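Local coordinates for protein xylose isomerase-like TIM barrel (Anabaena variabilis ATCC 29413, PDB 2QW5) that binds a zinc ion and D-xylose in its TIM barrel and is probably a sugar or sugar phosphate isomerase or epimerase, at residues A[99-102]-A[103-106]; A[106-109]-A[110-114]; A[137-140]-A[141-145]; A[150-153]-A[154-157]. One frame throughout, in Å; residues are numbered along the deposited sequence. Where two conformers were deposited one is given.

Contact 1: residues A[99-102]-A[103-106]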
loop_
_atom_site.group_PDB
_atom_site.type_symbol
_atom_site.label_atom_id
_atom_site.label_comp_id
_atom_site.label_asym_id
_atom_site.label_seq_id
_atom_site.Cartn_x
_atom_site.Cartn_y
_atom_site.Cartn_z
ATOM N N ASN A 99 10.774 22.465 3.131
ATOM C CA ASN A 99 12.111 23.020 3.340
ATOM C C ASN A 99 12.553 23.890 2.174
ATOM O O ASN A 99 13.530 24.602 2.326
ATOM C CB ASN A 99 13.162 21.932 3.484
ATOM C CG ASN A 99 13.029 21.163 4.744
ATOM O OD1 ASN A 99 12.551 21.654 5.779
ATOM N ND2 ASN A 99 13.492 19.926 4.686
ATOM N N TYR A 100 11.834 23.851 1.041
ATOM C CA TYR A 100 12.231 24.548 -0.179
ATOM C C TYR A 100 11.468 25.874 -0.347
ATOM O O TYR A 100 10.219 25.871 -0.482
ATOM C CB TYR A 100 12.055 23.616 -1.401
ATOM C CG TYR A 100 12.674 22.256 -1.136
ATOM C CD1 TYR A 100 14.038 22.138 -0.739
ATOM C CD2 TYR A 100 11.911 21.078 -1.227
ATOM C CE1 TYR A 100 14.610 20.880 -0.442
ATOM C CE2 TYR A 100 12.476 19.825 -0.936
ATOM C CZ TYR A 100 13.841 19.744 -0.543
ATOM O OH TYR A 100 14.399 18.534 -0.261
ATOM N N PRO A 101 12.202 27.013 -0.349
ATOM C CA PRO A 101 11.568 28.341 -0.514
ATOM C C PRO A 101 10.544 28.486 -1.634
ATOM O O PRO A 101 9.469 29.009 -1.377
ATOM C CB PRO A 101 12.744 29.249 -0.766
ATOM C CG PRO A 101 13.868 28.614 0.044
ATOM C CD PRO A 101 13.663 27.128 -0.147
ATOM N N GLU A 102 10.843 28.026 -2.853
ATOM C CA GLU A 102 9.890 28.122 -3.996
ATOM C C GLU A 102 8.636 27.300 -3.763
ATOM O O GLU A 102 7.550 27.661 -4.244
ATOM C CB GLU A 102 10.547 27.713 -5.340
ATOM C CG GLU A 102 9.575 27.638 -6.562
ATOM C CD GLU A 102 10.245 27.306 -7.884
ATOM O OE1 GLU A 102 11.280 27.918 -8.190
ATOM O OE2 GLU A 102 9.712 26.462 -8.637
ATOM N N GLN A 103 8.782 26.159 -3.068
ATOM C CA GLN A 103 7.620 25.319 -2.777
ATOM C C GLN A 103 6.707 26.081 -1.816
ATOM O O GLN A 103 5.514 26.160 -2.037
ATOM C CB GLN A 103 8.003 23.958 -2.165
ATOM C CG GLN A 103 6.783 23.018 -2.078
ATOM C CD GLN A 103 7.125 21.588 -1.812
ATOM O OE1 GLN A 103 8.203 21.250 -1.335
ATOM N NE2 GLN A 103 6.165 20.726 -2.061
ATOM N N ARG A 104 7.292 26.659 -0.764
ATOM C CA ARG A 104 6.551 27.482 0.216
ATOM C C ARG A 104 5.834 28.693 -0.414
ATOM O O ARG A 104 4.681 29.009 -0.058
ATOM C CB ARG A 104 7.485 27.970 1.328
ATOM C CG ARG A 104 8.012 26.853 2.169
ATOM C CD ARG A 104 8.642 27.351 3.435
ATOM N NE ARG A 104 9.777 28.247 3.235
ATOM C CZ ARG A 104 11.072 27.946 3.388
ATOM N NH1 ARG A 104 11.492 26.744 3.706
ATOM N NH2 ARG A 104 11.978 28.880 3.193
ATOM N N GLN A 105 6.520 29.372 -1.345
ATOM C CA GLN A 105 5.935 30.536 -2.052
ATOM C C GLN A 105 4.815 30.117 -2.937
ATOM O O GLN A 105 3.793 30.806 -2.998
ATOM C CB GLN A 105 6.969 31.298 -2.854
ATOM C CG GLN A 105 7.960 31.999 -1.938
ATOM C CD GLN A 105 7.283 33.054 -1.081
ATOM O OE1 GLN A 105 6.478 33.849 -1.590
ATOM N NE2 GLN A 105 7.567 33.041 0.219
ATOM N N GLU A 106 4.989 28.991 -3.620
ATOM C CA GLU A 106 3.878 28.451 -4.440
ATOM C C GLU A 106 2.686 28.028 -3.567
ATOM O O GLU A 106 1.527 28.142 -3.994
ATOM C CB GLU A 106 4.391 27.351 -5.395
ATOM C CG GLU A 106 5.218 27.993 -6.527
ATOM C CD GLU A 106 6.068 27.015 -7.357
ATOM O OE1 GLU A 106 5.852 25.786 -7.299
ATOM O OE2 GLU A 106 6.960 27.516 -8.101
HETATM O O HOH W 1 7.095 24.502 -9.455
#
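Tyr100 O receives the backbone N-H of Arg104 at 3.0 Å in a nearly straight bond and that of Gln103 in a weak, strongly bent one, opening helix 101-120 of the TIM barrel with Tyr100 as N-cap. Pro101 O takes Gln105 N and Glu102 O takes Glu106 N as the first turn winds up. Arg104 folds back over this turn: its chain, bent at chi3 (-60°), lays one face of the guanidinium above Pro101 CA and Tyr100 C, while NH2 reaches Pro101 CG at 3.7 Å. NH1 is held by Ser98 O, just before the helix. Gln103 is extended beyond CG, which stands anti to the backbone N (chi1 -171°), and brings OE1 to the edge of the Tyr100 ring, 3.7 Å from CD2, with ring and amide nearly coplanar. Ser98 OG binds that OE1 and Thr93 O binds NE2, fixing the amide's rotation; Tyr100 and Gln103 of the second subunit pack against the same pair. One turn on, a close approach of Glu102 OE2 to Glu106 OE2 belongs to one of two Glu102 conformers and is doubtful, whereas a water donates soundly to Glu106 OE1 at 2.8 Å.

Contact 2: residues A[106-109]-A[110-114]; sequences EALE and YLKSR
Glu109 and Lys112 form the one salt bridge between residues 106-109 and 110-114, a long one at 3.5 Å from OE2 to NZ. The lysine chain runs fully extended beyond CG, whereas the glutamate bends at chi2 (-59°) and turns its carboxylate back along the helix, so that OE2 also lies 3.7 Å from Lys112 CD. Apolar contact accompanies the charge pair: Lys112 CE rests 3.9 Å from Leu108 CG, and the end of the lysine chain thus touches both the leucine and the carboxylate. Leu108 and Leu111 face helix 148-176, where both meet Leu169, and Tyr172 of that helix packs on Lys112.

The backbone bonds are those of a regular alpha-helix, with Glu106 O, Ala107 O, Leu108 O and Glu109 O receiving the N-H groups four residues on; Lys112 N to Leu108 O is 2.8 Å. This is the middle of helix 101-120, the connection of the right-handed beta-alpha-beta unit between barrel strands 83-87 and 125-128.

On the aromatic side, the Tyr110 ring has Ala107 O at its edge, 4.0 Å from CD2. With CG anti to the backbone N (chi1 163°), the ring is carried away from the preceding turn, to stack on Phe94 and give its hydroxyl a bond with Gly89 O. The last polar group is buried: Arg114 NH1 donates to Ser113 OG at 2.9 Å, the hydroxyl lying in the guanidinium plane. The same NH1 makes a salt bridge with Asp63, and NH2 bonds Ala53 O, which fixes how the guanidinium is turned.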
loop_
_atom_site.group_PDB
_atom_site.type_symbol
_atom_site.label_atom_id
_atom_site.label_comp_id
_atom_site.label_asym_id
_atom_site.label_seq_id
_atom_site.Cartn_x
_atom_site.Cartn_y
_atom_site.Cartn_z
ATOM N N GLU A 106 4.989 28.991 -3.620
ATOM C CA GLU A 106 3.878 28.451 -4.440
ATOM C C GLU A 106 2.686 28.028 -3.567
ATOM O O GLU A 106 1.527 28.142 -3.994
ATOM C CB GLU A 106 4.391 27.351 -5.395
ATOM C CG GLU A 106 5.218 27.993 -6.527
ATOM C CD GLU A 106 6.068 27.015 -7.357
ATOM O OE1 GLU A 106 5.852 25.786 -7.299
ATOM O OE2 GLU A 106 6.960 27.516 -8.101
ATOM N N ALA A 107 2.969 27.562 -2.349
ATOM C CA ALA A 107 1.939 27.188 -1.380
ATOM C C ALA A 107 1.197 28.447 -0.890
ATOM O O ALA A 107 -0.029 28.438 -0.747
ATOM C CB ALA A 107 2.559 26.423 -0.224
ATOM N N LEU A 108 1.947 29.516 -0.623
ATOM C CA LEU A 108 1.360 30.823 -0.250
ATOM C C LEU A 108 0.413 31.355 -1.328
ATOM O O LEU A 108 -0.680 31.852 -1.005
ATOM C CB LEU A 108 2.454 31.847 0.015
ATOM C CG LEU A 108 2.075 33.247 0.520
ATOM C CD1 LEU A 108 1.251 33.186 1.805
ATOM C CD2 LEU A 108 3.384 34.130 0.688
ATOM N N GLU A 109 0.821 31.246 -2.592
ATOM C CA GLU A 109 -0.059 31.704 -3.706
ATOM C C GLU A 109 -1.319 30.880 -3.806
ATOM O O GLU A 109 -2.407 31.424 -4.105
ATOM C CB GLU A 109 0.688 31.831 -5.055
ATOM C CG GLU A 109 1.837 32.895 -5.018
ATOM C CD GLU A 109 1.375 34.377 -4.662
ATOM O OE1 GLU A 109 0.410 34.877 -5.308
ATOM O OE2 GLU A 109 1.991 35.039 -3.752
ATOM N N TYR A 110 -1.180 29.572 -3.577
ATOM C CA TYR A 110 -2.325 28.660 -3.519
ATOM C C TYR A 110 -3.282 29.095 -2.395
ATOM O O TYR A 110 -4.468 29.249 -2.623
ATOM C CB TYR A 110 -1.857 27.205 -3.357
ATOM C CG TYR A 110 -2.903 26.240 -2.885
ATOM C CD1 TYR A 110 -3.932 25.806 -3.725
ATOM C CD2 TYR A 110 -2.875 25.767 -1.573
ATOM C CE1 TYR A 110 -4.907 24.915 -3.266
ATOM C CE2 TYR A 110 -3.840 24.893 -1.102
ATOM C CZ TYR A 110 -4.849 24.462 -1.944
ATOM O OH TYR A 110 -5.780 23.575 -1.419
ATOM N N LEU A 111 -2.742 29.314 -1.201
ATOM C CA LEU A 111 -3.569 29.711 -0.046
ATOM C C LEU A 111 -4.190 31.097 -0.247
ATOM O O LEU A 111 -5.363 31.279 0.101
ATOM C CB LEU A 111 -2.799 29.576 1.260
ATOM C CG LEU A 111 -2.392 28.153 1.643
ATOM C CD1 LEU A 111 -1.301 28.111 2.796
ATOM C CD2 LEU A 111 -3.562 27.322 2.064
ATOM N N LYS A 112 -3.449 32.023 -0.886
ATOM C CA LYS A 112 -3.997 33.391 -1.231
ATOM C C LYS A 112 -5.137 33.292 -2.230
ATOM O O LYS A 112 -6.155 34.035 -2.129
ATOM C CB LYS A 112 -2.936 34.334 -1.767
ATOM C CG LYS A 112 -1.890 34.833 -0.743
ATOM C CD LYS A 112 -0.878 35.714 -1.455
ATOM C CE LYS A 112 0.021 36.442 -0.482
ATOM N NZ LYS A 112 1.076 37.253 -1.166
ATOM N N SER A 113 -4.994 32.382 -3.189
ATOM C CA SER A 113 -6.097 32.092 -4.145
ATOM C C SER A 113 -7.348 31.629 -3.419
ATOM O O SER A 113 -8.490 32.015 -3.772
ATOM C CB SER A 113 -5.689 30.994 -5.160
ATOM O OG SER A 113 -6.822 30.451 -5.801
ATOM N N ARG A 114 -7.156 30.757 -2.442
ATOM C CA ARG A 114 -8.277 30.204 -1.708
ATOM C C ARG A 114 -8.873 31.274 -0.804
ATOM O O ARG A 114 -10.107 31.341 -0.688
ATOM C CB ARG A 114 -7.929 28.880 -1.036
ATOM C CG ARG A 114 -8.081 27.614 -1.929
ATOM C CD ARG A 114 -7.462 27.647 -3.328
ATOM N NE ARG A 114 -8.017 26.602 -4.189
ATOM C CZ ARG A 114 -8.088 26.631 -5.519
ATOM N NH1 ARG A 114 -7.654 27.660 -6.237
ATOM N NH2 ARG A 114 -8.600 25.583 -6.148
#

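Contact 3: residues A[137-140]-A[141-145]; sequences FPTT and DFNEP
Thr140 OG1 is gripped by two backbone N-H groups, that of Glu144 at 3.0 Å and, more weakly and at a poorer angle, that of Phe142 at 3.3 Å. The hydroxyl reaches them because chi1 of 63° sets OG1 between its own backbone N and carbonyl carbon, turned in over the bend. Its backbone closes the loop as well: Thr140 N donates to Glu144 O at 2.9 Å, in the carbonyl plane, and Thr140 O accepts Asn143 N from well above its plane. Glu144 O also receives a CA-H...O contact from Thr139 CA at 3.1 Å. The bond to Asn143 N closes a type I beta turn from Thr140 to Asn143, followed by a G1-type beta bulge at Asn143, whose backbone is left-handed. Thr139 and Pro145 form a single beta bridge at the mouth of this tight hairpin, which belongs to the long loop between barrel strand 125-128 and helix 148-176. A valine in place of Thr140 would probably leave the N-H groups of Glu144 and Phe142 without their shared acceptor and let the turn open more readily.

Side chains add to the closure. Thr140 and Glu144 lie side by side, pointing the same way, with OG1 3.5 Å from Glu144 CB. Across the turn a water joins Thr139 OG1, at 2.7 Å, to Asn143 ND2, which donates to it. Asp141 faces another chain: its OD1 meets Arg92 and Thr93 of the second subunit and its OD2 bonds Thr91 there.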
loop_
_atom_site.group_PDB
_atom_site.type_symbol
_atom_site.label_atom_id
_atom_site.label_comp_id
_atom_site.label_asym_id
_atom_site.label_seq_id
_atom_site.Cartn_x
_atom_site.Cartn_y
_atom_site.Cartn_z
ATOM N N PHE A 137 1.141 11.582 5.711
ATOM C CA PHE A 137 2.012 11.094 6.776
ATOM C C PHE A 137 3.400 10.966 6.171
ATOM O O PHE A 137 3.534 10.375 5.106
ATOM C CB PHE A 137 1.499 9.757 7.351
ATOM C CG PHE A 137 0.163 9.861 8.027
ATOM C CD1 PHE A 137 0.051 10.135 9.374
ATOM C CD2 PHE A 137 -1.010 9.639 7.290
ATOM C CE1 PHE A 137 -1.234 10.198 10.009
ATOM C CE2 PHE A 137 -2.260 9.719 7.884
ATOM C CZ PHE A 137 -2.382 9.986 9.249
ATOM N N PRO A 138 4.431 11.588 6.804
ATOM C CA PRO A 138 5.754 11.548 6.209
ATOM C C PRO A 138 6.416 10.190 6.259
ATOM O O PRO A 138 6.138 9.412 7.150
ATOM C CB PRO A 138 6.569 12.563 7.036
ATOM C CG PRO A 138 5.878 12.699 8.281
ATOM C CD PRO A 138 4.408 12.407 8.023
ATOM N N THR A 139 7.284 9.928 5.289
ATOM C CA THR A 139 8.035 8.679 5.204
ATOM C C THR A 139 9.481 8.996 4.856
ATOM O O THR A 139 9.811 10.113 4.413
ATOM C CB THR A 139 7.436 7.721 4.140
ATOM O OG1 THR A 139 7.389 8.370 2.877
ATOM C CG2 THR A 139 6.002 7.321 4.496
ATOM N N THR A 140 10.351 8.009 5.062
ATOM C CA THR A 140 11.757 8.147 4.716
ATOM C C THR A 140 11.826 8.052 3.193
ATOM O O THR A 140 10.799 7.796 2.517
ATOM C CB THR A 140 12.595 7.037 5.325
ATOM O OG1 THR A 140 12.169 5.778 4.775
ATOM C CG2 THR A 140 12.483 7.058 6.849
ATOM N N ASP A 141 13.011 8.271 2.630
ATOM C CA ASP A 141 13.185 8.090 1.168
ATOM C C ASP A 141 12.932 6.646 0.715
ATOM O O ASP A 141 12.500 6.433 -0.423
ATOM C CB ASP A 141 14.564 8.555 0.704
ATOM C CG ASP A 141 14.666 10.056 0.593
ATOM O OD1 ASP A 141 13.675 10.777 0.833
ATOM O OD2 ASP A 141 15.746 10.529 0.224
ATOM N N PHE A 142 13.143 5.705 1.639
ATOM C CA PHE A 142 12.906 4.277 1.399
ATOM C C PHE A 142 11.481 3.833 1.819
ATOM O O PHE A 142 11.224 2.653 2.059
ATOM C CB PHE A 142 13.947 3.421 2.125
ATOM C CG PHE A 142 15.376 3.688 1.723
ATOM C CD1 PHE A 142 15.761 3.697 0.375
ATOM C CD2 PHE A 142 16.364 3.817 2.705
ATOM C CE1 PHE A 142 17.097 3.906 0.018
ATOM C CE2 PHE A 142 17.701 4.005 2.367
ATOM C CZ PHE A 142 18.075 4.049 1.023
ATOM N N ASN A 143 10.538 4.783 1.875
ATOM C CA ASN A 143 9.125 4.540 2.205
ATOM C C ASN A 143 8.791 3.955 3.584
ATOM O O ASN A 143 7.709 3.380 3.763
ATOM C CB ASN A 143 8.454 3.700 1.103
ATOM C CG ASN A 143 8.618 4.304 -0.267
ATOM O OD1 ASN A 143 9.109 3.652 -1.200
ATOM N ND2 ASN A 143 8.230 5.560 -0.401
ATOM N N GLU A 144 9.686 4.122 4.560
ATOM C CA GLU A 144 9.397 3.662 5.905
ATOM C C GLU A 144 8.604 4.752 6.619
ATOM O O GLU A 144 8.924 5.931 6.445
ATOM C CB GLU A 144 10.670 3.309 6.669
ATOM C CG GLU A 144 11.375 2.046 6.105
ATOM C CD GLU A 144 10.502 0.755 6.112
ATOM O OE1 GLU A 144 9.694 0.567 7.065
ATOM O OE2 GLU A 144 10.624 -0.041 5.135
ATOM N N PRO A 145 7.532 4.388 7.364
ATOM C CA PRO A 145 6.803 5.398 8.131
ATOM C C PRO A 145 7.633 6.088 9.230
ATOM O O PRO A 145 8.623 5.531 9.743
ATOM C CB PRO A 145 5.650 4.596 8.767
ATOM C CG PRO A 145 5.424 3.529 7.839
ATOM C CD PRO A 145 6.829 3.099 7.464
HETATM O O HOH W 2 6.386 6.527 1.117
#

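Contact 4: residues A[150-153]-A[154-157]; sequences ELQE and HLKV
Leu151 holds CG anti to its backbone nitrogen (chi1 178°), whereas Leu155, one turn on, has CG anti to the carbonyl carbon (chi1 -69°); these different rotamers bring the two branched ends together. Leu151 CG then lies 3.9 Å from Leu155 CD1, and Leu151 CD1 4.0 Å from Leu155 CG. Gln152 bends at chi2 and brings NE2 to 4.0 Å from the same Leu155 CD1, while that nitrogen donates to Thr296 O of the third subunit. An alanine in place of Leu155 is likely to open a gap beside Leu151 CG and CD1 and take away the apolar neighbour of the Gln152 amide. Glu153 and Lys156 run side by side, pointing the same way, and form a salt bridge with 3.0 Å from OE2 to NZ. The lysine approaches on the syn side of OE2, 24° out of the carboxylate plane, and adds a weak bond to OE1. Arg298 of the third subunit also pairs with this OE2, a second positive charge that would favour the ionised carboxylate. Lys156 N is shared between Gln152 O at 3.3 Å and, weakly, Glu153 O. Near its start, helix 148-176 thus combines an i to i+4 leucine pair with an i to i+3 salt bridge in a TIM-barrel helix that meets another subunit.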
loop_
_atom_site.group_PDB
_atom_site.type_symbol
_atom_site.label_atom_id
_atom_site.label_comp_id
_atom_site.label_asym_id
_atom_site.label_seq_id
_atom_site.Cartn_x
_atom_site.Cartn_y
_atom_site.Cartn_z
ATOM N N GLU A 150 10.183 10.398 16.745
ATOM C CA GLU A 150 10.829 10.772 15.484
ATOM C C GLU A 150 9.927 11.730 14.669
ATOM O O GLU A 150 10.389 12.734 14.144
ATOM C CB GLU A 150 11.169 9.518 14.674
ATOM C CG GLU A 150 12.103 9.794 13.507
ATOM C CD GLU A 150 12.376 8.591 12.641
ATOM O OE1 GLU A 150 11.702 7.532 12.780
ATOM O OE2 GLU A 150 13.270 8.738 11.772
ATOM N N LEU A 151 8.649 11.427 14.578
ATOM C CA LEU A 151 7.707 12.311 13.900
ATOM C C LEU A 151 7.656 13.700 14.554
ATOM O O LEU A 151 7.661 14.715 13.849
ATOM C CB LEU A 151 6.270 11.717 13.851
ATOM C CG LEU A 151 5.225 12.601 13.210
ATOM C CD1 LEU A 151 5.625 12.975 11.763
ATOM C CD2 LEU A 151 3.857 11.871 13.255
ATOM N N GLN A 152 7.630 13.744 15.883
ATOM C CA GLN A 152 7.565 15.037 16.617
ATOM C C GLN A 152 8.825 15.895 16.363
ATOM O O GLN A 152 8.705 17.091 16.203
ATOM C CB GLN A 152 7.265 14.830 18.124
ATOM C CG GLN A 152 5.827 14.284 18.388
ATOM C CD GLN A 152 4.720 15.193 17.865
ATOM O OE1 GLN A 152 4.849 16.412 17.915
ATOM N NE2 GLN A 152 3.615 14.602 17.340
ATOM N N GLU A 153 9.993 15.274 16.271
ATOM C CA GLU A 153 11.239 15.987 15.934
ATOM C C GLU A 153 11.186 16.548 14.509
ATOM O O GLU A 153 11.561 17.709 14.297
ATOM C CB GLU A 153 12.481 15.098 16.136
ATOM C CG GLU A 153 12.755 14.748 17.572
ATOM C CD GLU A 153 13.004 16.005 18.439
ATOM O OE1 GLU A 153 13.811 16.894 18.062
ATOM O OE2 GLU A 153 12.356 16.117 19.486
ATOM N N HIS A 154 10.686 15.725 13.570
ATOM C CA HIS A 154 10.460 16.096 12.162
ATOM C C HIS A 154 9.499 17.286 12.057
ATOM O O HIS A 154 9.728 18.250 11.290
ATOM C CB HIS A 154 9.868 14.892 11.393
ATOM C CG HIS A 154 9.465 15.181 9.977
ATOM N ND1 HIS A 154 10.268 14.883 8.900
ATOM C CD2 HIS A 154 8.327 15.701 9.459
ATOM C CE1 HIS A 154 9.661 15.245 7.786
ATOM N NE2 HIS A 154 8.489 15.749 8.101
ATOM N N LEU A 155 8.386 17.205 12.798
ATOM C CA LEU A 155 7.383 18.271 12.777
ATOM C C LEU A 155 7.857 19.628 13.276
ATOM O O LEU A 155 7.304 20.639 12.853
ATOM C CB LEU A 155 6.096 17.867 13.483
ATOM C CG LEU A 155 5.218 16.799 12.828
ATOM C CD1 LEU A 155 4.147 16.351 13.822
ATOM C CD2 LEU A 155 4.608 17.263 11.489
ATOM N N LYS A 156 8.859 19.666 14.164
ATOM C CA LYS A 156 9.406 20.965 14.631
ATOM C C LYS A 156 9.973 21.772 13.477
ATOM O O LYS A 156 9.781 22.990 13.426
ATOM C CB LYS A 156 10.505 20.785 15.677
ATOM C CG LYS A 156 10.070 20.165 16.989
ATOM C CD LYS A 156 11.331 19.893 17.846
ATOM C CE LYS A 156 10.959 19.248 19.169
ATOM N NZ LYS A 156 12.153 19.075 20.033
ATOM N N VAL A 157 10.632 21.081 12.539
ATOM C CA VAL A 157 11.237 21.731 11.369
ATOM C C VAL A 157 10.130 22.217 10.417
ATOM O O VAL A 157 10.201 23.332 9.918
ATOM C CB VAL A 157 12.241 20.816 10.629
ATOM C CG1 VAL A 157 12.882 21.549 9.420
ATOM C CG2 VAL A 157 13.286 20.297 11.574
#

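How the contacts relate
Contacts 1 and 2 follow one another on helix 101-120, share Glu106 and have centres 11 Å apart; the first is at the surface, the second buried. Contacts 3 and 4 come later, the loop 137-145 leading into helix 148-176, and they touch where Pro138 CG lies 3.5 Å from Leu151 CD1. Contact 1 reaches contact 4 through Asn99 OD1, 3.7 Å from Val157 CG1. Contacts 1 and 3 both meet the second subunit, contacts 3 and 4 the third. Contact 2 comes nearest the sugar pocket: the Tyr110 side chain is about 9 Å from the bound D-xylose, and that of Leu111 about 12 Å from the side chain of zinc ligand Glu183.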